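Local structure of outer surface protein (Borrelia burgdorferi, 5IZT) at residues 184-198 with 294-308. The protein is a plasmid-encoded outer surface protein of the PFam54_60 family whose precise role is not established, its C-terminal fragment folding as an all-helical domain. Numbering follows the deposited sequence.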
loop_
_atom_site.group_PDB
_atom_site.type_symbol
_atom_site.label_atom_id
_atom_site.label_comp_id
_atom_site.label_asym_id
_atom_site.label_seq_id
_atom_site.Cartn_x
_atom_site.Cartn_y
_atom_site.Cartn_z
ATOM N N LYS A 184 -18.515 18.311 3.234
ATOM C CA LYS A 184 -18.021 17.560 4.384
ATOM C C LYS A 184 -18.467 16.104 4.308
ATOM O O LYS A 184 -17.657 15.181 4.492
ATOM C CB LYS A 184 -18.498 18.203 5.686
ATOM C CG LYS A 184 -18.016 17.451 6.919
ATOM C CD LYS A 184 -18.650 17.939 8.190
ATOM C CE LYS A 184 -20.130 17.579 8.253
ATOM N NZ LYS A 184 -20.789 18.209 9.429
ATOM N N ASN A 185 -19.751 15.878 4.007
ATOM C CA ASN A 185 -20.277 14.514 4.000
ATOM C C ASN A 185 -19.670 13.684 2.875
ATOM O O ASN A 185 -19.424 12.480 3.042
ATOM C CB ASN A 185 -21.799 14.535 3.878
ATOM C CG ASN A 185 -22.472 15.015 5.145
ATOM O OD1 ASN A 185 -21.897 14.933 6.226
ATOM N ND2 ASN A 185 -23.713 15.475 5.025
ATOM N N GLU A 186 -19.424 14.307 1.724
ATOM C CA GLU A 186 -18.826 13.593 0.607
ATOM C C GLU A 186 -17.422 13.118 0.961
ATOM O O GLU A 186 -17.029 12.000 0.601
ATOM C CB GLU A 186 -18.856 14.491 -0.633
ATOM C CG GLU A 186 -17.583 14.584 -1.441
ATOM C CD GLU A 186 -17.615 15.761 -2.413
ATOM O OE1 GLU A 186 -18.713 16.069 -2.932
ATOM O OE2 GLU A 186 -16.554 16.388 -2.640
ATOM N N LEU A 187 -16.663 13.936 1.700
ATOM C CA LEU A 187 -15.327 13.502 2.109
ATOM C C LEU A 187 -15.398 12.385 3.148
ATOM O O LEU A 187 -14.628 11.413 3.081
ATOM C CB LEU A 187 -14.529 14.689 2.648
ATOM C CG LEU A 187 -13.057 14.405 2.956
ATOM C CD1 LEU A 187 -12.345 13.835 1.720
ATOM C CD2 LEU A 187 -12.366 15.675 3.478
ATOM N N ILE A 188 -16.327 12.491 4.103
ATOM C CA ILE A 188 -16.517 11.423 5.084
ATOM C C ILE A 188 -16.896 10.117 4.390
ATOM O O ILE A 188 -16.379 9.041 4.722
ATOM C CB ILE A 188 -17.574 11.844 6.123
ATOM C CG1 ILE A 188 -17.052 13.012 6.967
ATOM C CG2 ILE A 188 -17.985 10.654 7.014
ATOM C CD1 ILE A 188 -18.121 13.708 7.772
ATOM N N ARG A 189 -17.803 10.194 3.412
ATOM C CA ARG A 189 -18.195 9.014 2.644
ATOM C C ARG A 189 -17.001 8.414 1.901
ATOM O O ARG A 189 -16.828 7.187 1.866
ATOM C CB ARG A 189 -19.307 9.405 1.668
ATOM C CG ARG A 189 -20.216 8.287 1.177
ATOM C CD ARG A 189 -21.507 8.871 0.572
ATOM N NE ARG A 189 -21.243 9.940 -0.398
ATOM C CZ ARG A 189 -21.443 11.241 -0.183
ATOM N NH1 ARG A 189 -21.932 11.667 0.973
ATOM N NH2 ARG A 189 -21.164 12.118 -1.136
ATOM N N ALA A 190 -16.171 9.264 1.294
ATOM C CA ALA A 190 -15.054 8.754 0.502
ATOM C C ALA A 190 -14.050 8.000 1.368
ATOM O O ALA A 190 -13.543 6.947 0.968
ATOM C CB ALA A 190 -14.365 9.897 -0.234
ATOM N N ILE A 191 -13.760 8.526 2.556
ATOM C CA ILE A 191 -12.845 7.863 3.483
ATOM C C ILE A 191 -13.426 6.529 3.934
ATOM O O ILE A 191 -12.729 5.506 3.988
ATOM C CB ILE A 191 -12.560 8.775 4.692
ATOM C CG1 ILE A 191 -11.793 10.042 4.268
ATOM C CG2 ILE A 191 -11.853 7.995 5.815
ATOM C CD1 ILE A 191 -10.351 9.791 3.836
ATOM N N SER A 192 -14.711 6.534 4.289
ATOM C CA SER A 192 -15.389 5.313 4.713
ATOM C C SER A 192 -15.371 4.254 3.614
ATOM O O SER A 192 -15.151 3.065 3.885
ATOM C CB SER A 192 -16.823 5.653 5.116
ATOM O OG SER A 192 -17.525 4.493 5.512
ATOM N N GLU A 193 -15.609 4.663 2.364
ATOM C CA GLU A 193 -15.528 3.716 1.254
ATOM C C GLU A 193 -14.132 3.116 1.136
ATOM O O GLU A 193 -13.984 1.918 0.872
ATOM C CB GLU A 193 -15.921 4.400 -0.055
ATOM C CG GLU A 193 -17.421 4.628 -0.228
ATOM C CD GLU A 193 -17.744 5.448 -1.469
ATOM O OE1 GLU A 193 -16.823 5.687 -2.280
ATOM O OE2 GLU A 193 -18.916 5.859 -1.626
ATOM N N GLU A 194 -13.095 3.932 1.320
ATOM C CA GLU A 194 -11.731 3.428 1.189
ATOM C C GLU A 194 -11.333 2.538 2.361
ATOM O O GLU A 194 -10.670 1.507 2.160
ATOM C CB GLU A 194 -10.757 4.589 1.042
ATOM C CG GLU A 194 -10.915 5.319 -0.263
ATOM C CD GLU A 194 -10.679 4.402 -1.451
ATOM O OE1 GLU A 194 -9.793 3.512 -1.362
ATOM O OE2 GLU A 194 -11.378 4.561 -2.466
ATOM N N LYS A 195 -11.721 2.913 3.587
ATOM C CA LYS A 195 -11.444 2.055 4.737
ATOM C C LYS A 195 -12.077 0.689 4.553
ATOM O O LYS A 195 -11.456 -0.334 4.877
ATOM C CB LYS A 195 -11.969 2.684 6.028
ATOM C CG LYS A 195 -11.277 3.958 6.460
ATOM C CD LYS A 195 -11.928 4.524 7.723
ATOM C CE LYS A 195 -11.525 3.746 8.964
ATOM N NZ LYS A 195 -10.133 4.068 9.381
ATOM N N ASN A 196 -13.320 0.651 4.041
ATOM C CA ASN A 196 -13.992 -0.626 3.829
ATOM C C ASN A 196 -13.213 -1.516 2.868
ATOM O O ASN A 196 -13.153 -2.735 3.062
ATOM C CB ASN A 196 -15.417 -0.421 3.312
ATOM C CG ASN A 196 -16.228 -1.708 3.334
ATOM O OD1 ASN A 196 -16.547 -2.274 2.284
ATOM N ND2 ASN A 196 -16.537 -2.197 4.533
ATOM N N LYS A 197 -12.612 -0.929 1.830
ATOM C CA LYS A 197 -11.875 -1.727 0.855
ATOM C C LYS A 197 -10.542 -2.238 1.385
ATOM O O LYS A 197 -9.956 -3.137 0.774
ATOM C CB LYS A 197 -11.639 -0.924 -0.418
ATOM C CG LYS A 197 -12.863 -0.841 -1.294
ATOM C CD LYS A 197 -12.536 -0.189 -2.617
ATOM C CE LYS A 197 -12.235 1.283 -2.441
ATOM N NZ LYS A 197 -11.998 1.967 -3.744
ATOM N N THR A 198 -10.026 -1.676 2.477
ATOM C CA THR A 198 -8.790 -2.213 3.035
ATOM C C THR A 198 -9.013 -3.519 3.782
ATOM O O THR A 198 -8.040 -4.162 4.189
ATOM C CB THR A 198 -8.133 -1.211 3.988
ATOM O OG1 THR A 198 -8.920 -1.101 5.179
ATOM C CG2 THR A 198 -8.021 0.156 3.342
ATOM N N GLN A 294 1.029 0.614 1.720
ATOM C CA GLN A 294 -0.288 0.301 2.268
ATOM C C GLN A 294 -0.405 0.775 3.712
ATOM O O GLN A 294 -1.465 1.258 4.130
ATOM C CB GLN A 294 -0.560 -1.203 2.169
ATOM C CG GLN A 294 -1.981 -1.608 2.604
ATOM C CD GLN A 294 -3.052 -1.099 1.656
ATOM O OE1 GLN A 294 -2.767 -0.773 0.506
ATOM N NE2 GLN A 294 -4.291 -1.026 2.139
ATOM N N ILE A 295 0.674 0.654 4.491
ATOM C CA ILE A 295 0.600 1.046 5.890
ATOM C C ILE A 295 0.350 2.543 5.993
ATOM O O ILE A 295 -0.529 2.994 6.739
ATOM C CB ILE A 295 1.883 0.638 6.629
ATOM C CG1 ILE A 295 1.936 -0.900 6.753
ATOM C CG2 ILE A 295 1.936 1.336 7.989
ATOM C CD1 ILE A 295 3.290 -1.452 7.225
ATOM N N SER A 296 1.125 3.337 5.248
ATOM C CA SER A 296 0.928 4.790 5.282
ATOM C C SER A 296 -0.443 5.173 4.757
ATOM O O SER A 296 -1.065 6.108 5.271
ATOM C CB SER A 296 1.999 5.507 4.464
ATOM O OG SER A 296 3.272 5.455 5.098
ATOM N N PHE A 297 -0.890 4.514 3.685
ATOM C CA PHE A 297 -2.220 4.768 3.127
ATOM C C PHE A 297 -3.304 4.596 4.188
ATOM O O PHE A 297 -4.161 5.473 4.365
ATOM C CB PHE A 297 -2.454 3.827 1.935
ATOM C CG PHE A 297 -3.823 3.905 1.339
ATOM C CD1 PHE A 297 -4.165 4.950 0.480
ATOM C CD2 PHE A 297 -4.761 2.934 1.606
ATOM C CE1 PHE A 297 -5.432 5.009 -0.095
ATOM C CE2 PHE A 297 -6.044 2.990 1.036
ATOM C CZ PHE A 297 -6.376 4.035 0.197
ATOM N N GLU A 298 -3.272 3.481 4.924
ATOM C CA GLU A 298 -4.310 3.240 5.927
ATOM C C GLU A 298 -4.227 4.237 7.080
ATOM O O GLU A 298 -5.261 4.664 7.619
ATOM C CB GLU A 298 -4.210 1.797 6.445
ATOM C CG GLU A 298 -4.598 0.755 5.395
ATOM C CD GLU A 298 -4.518 -0.685 5.897
ATOM O OE1 GLU A 298 -4.440 -0.907 7.126
ATOM O OE2 GLU A 298 -4.524 -1.599 5.042
ATOM N N LEU A 299 -3.013 4.588 7.512
ATOM C CA LEU A 299 -2.877 5.584 8.574
ATOM C C LEU A 299 -3.382 6.954 8.112
ATOM O O LEU A 299 -3.971 7.708 8.895
ATOM C CB LEU A 299 -1.415 5.668 9.036
ATOM C CG LEU A 299 -0.836 4.490 9.833
ATOM C CD1 LEU A 299 0.661 4.623 9.927
ATOM C CD2 LEU A 299 -1.448 4.422 11.244
ATOM N N ALA A 300 -3.173 7.279 6.836
ATOM C CA ALA A 300 -3.612 8.567 6.308
ATOM C C ALA A 300 -5.130 8.649 6.247
ATOM O O ALA A 300 -5.714 9.711 6.506
ATOM C CB ALA A 300 -2.993 8.803 4.926
ATOM N N LEU A 301 -5.794 7.545 5.906
ATOM C CA LEU A 301 -7.255 7.555 5.928
ATOM C C LEU A 301 -7.777 7.918 7.313
ATOM O O LEU A 301 -8.599 8.827 7.458
ATOM C CB LEU A 301 -7.799 6.193 5.488
ATOM C CG LEU A 301 -7.481 5.774 4.051
ATOM C CD1 LEU A 301 -7.971 4.347 3.873
ATOM C CD2 LEU A 301 -8.131 6.706 3.012
ATOM N N GLU A 302 -7.253 7.270 8.357
ATOM C CA GLU A 302 -7.723 7.570 9.708
ATOM C C GLU A 302 -7.362 8.991 10.129
ATOM O O GLU A 302 -8.128 9.639 10.849
ATOM C CB GLU A 302 -7.172 6.552 10.709
ATOM C CG GLU A 302 -7.847 6.610 12.085
ATOM C CD GLU A 302 -9.378 6.695 12.026
ATOM O OE1 GLU A 302 -10.018 5.924 11.272
ATOM O OE2 GLU A 302 -9.945 7.529 12.770
ATOM N N GLU A 303 -6.190 9.480 9.718
ATOM C CA GLU A 303 -5.789 10.840 10.066
ATOM C C GLU A 303 -6.719 11.876 9.439
ATOM O O GLU A 303 -7.097 12.854 10.096
ATOM C CB GLU A 303 -4.333 11.071 9.631
ATOM C CG GLU A 303 -3.707 12.358 10.159
ATOM C CD GLU A 303 -3.523 12.366 11.668
ATOM O OE1 GLU A 303 -3.246 11.297 12.253
ATOM O OE2 GLU A 303 -3.651 13.458 12.265
ATOM N N ILE A 304 -7.105 11.677 8.171
ATOM C CA ILE A 304 -8.054 12.580 7.523
ATOM C C ILE A 304 -9.381 12.570 8.265
ATOM O O ILE A 304 -9.963 13.623 8.543
ATOM C CB ILE A 304 -8.243 12.204 6.043
ATOM C CG1 ILE A 304 -6.951 12.440 5.261
ATOM C CG2 ILE A 304 -9.411 12.987 5.428
ATOM C CD1 ILE A 304 -6.976 11.898 3.837
ATOM N N ASN A 305 -9.881 11.372 8.589
ATOM C CA ASN A 305 -11.120 11.246 9.359
ATOM C C ASN A 305 -11.036 12.021 10.672
ATOM O O ASN A 305 -11.965 12.758 11.034
ATOM C CB ASN A 305 -11.399 9.763 9.629
ATOM C CG ASN A 305 -12.873 9.421 9.614
ATOM O OD1 ASN A 305 -13.687 10.132 9.034
ATOM N ND2 ASN A 305 -13.222 8.309 10.251
ATOM N N LYS A 306 -9.911 11.881 11.393
ATOM C CA LYS A 306 -9.745 12.598 12.662
ATOM C C LYS A 306 -9.738 14.111 12.455
ATOM O O LYS A 306 -10.319 14.861 13.256
ATOM C CB LYS A 306 -8.443 12.180 13.346
ATOM C CG LYS A 306 -8.414 10.761 13.887
ATOM C CD LYS A 306 -7.187 10.529 14.774
ATOM C CE LYS A 306 -5.884 10.757 14.025
ATOM N NZ LYS A 306 -4.697 10.737 14.928
ATOM N N LYS A 307 -9.040 14.582 11.417
ATOM C CA LYS A 307 -8.961 16.023 11.160
ATOM C C LYS A 307 -10.313 16.614 10.793
ATOM O O LYS A 307 -10.620 17.755 11.167
ATOM C CB LYS A 307 -7.930 16.301 10.068
ATOM C CG LYS A 307 -6.498 16.152 10.598
ATOM C CD LYS A 307 -6.276 17.132 11.754
ATOM C CE LYS A 307 -4.808 17.465 11.967
ATOM N NZ LYS A 307 -4.084 16.309 12.547
ATOM N N ILE A 308 -11.118 15.875 10.034
ATOM C CA ILE A 308 -12.460 16.345 9.698
ATOM C C ILE A 308 -13.249 16.634 10.961
ATOM O O ILE A 308 -13.904 17.673 11.072
ATOM C CB ILE A 308 -13.187 15.315 8.818
ATOM C CG1 ILE A 308 -12.528 15.214 7.443
ATOM C CG2 ILE A 308 -14.664 15.669 8.703
ATOM C CD1 ILE A 308 -13.143 14.134 6.609
HETATM O O HOH W 1 -15.421 8.399 7.462
HETATM O O HOH W 2 -7.650 3.254 7.756
HETATM O O HOH W 3 -5.475 -3.973 5.249
#
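Lys195 NZ is gripped by Glu302 OE1 at 2.7 Å, in a salt bridge whose nitrogen approaches OE1 nearly in line with its C-O bond, and by a water that carries the link on to Glu298 O. The bridge ties two antiparallel helices of this all-helical fragment, helix 179-197 and helix 280-316, whose axes here come within 10.0 Å at a crossing angle of -152°. Bends at chi3 and chi4 (76° and 75°) curl the lysine chain back across the interface to the carboxylate. Beneath it the seam is aliphatic: the Ile191 and Leu301 side chains pass one another pointing opposite ways, Ile191 CD1 lying 3.7 Å from Ile304 CG2, while Leu187 CD2 reaches Ile308 CD1 at 3.6 Å. Helix 322-359 backs this layer through Leu336 against Leu301 and Leu340 against Phe297. Thr198 turns CG2 to the edge of the Phe297 ring, and the in-plane approach of Glu194 OE1 to CZ is made at that edge too. Gln294, its OE1 held by Arg343, gives NE2 to the anti lone pair of Glu298 OE2 at 3.0 Å; Lys251 pairs with Glu298 OE1. A second water closes this end, donating to Glu298 OE2 at 2.6 Å and to Thr198 O at 2.8 Å.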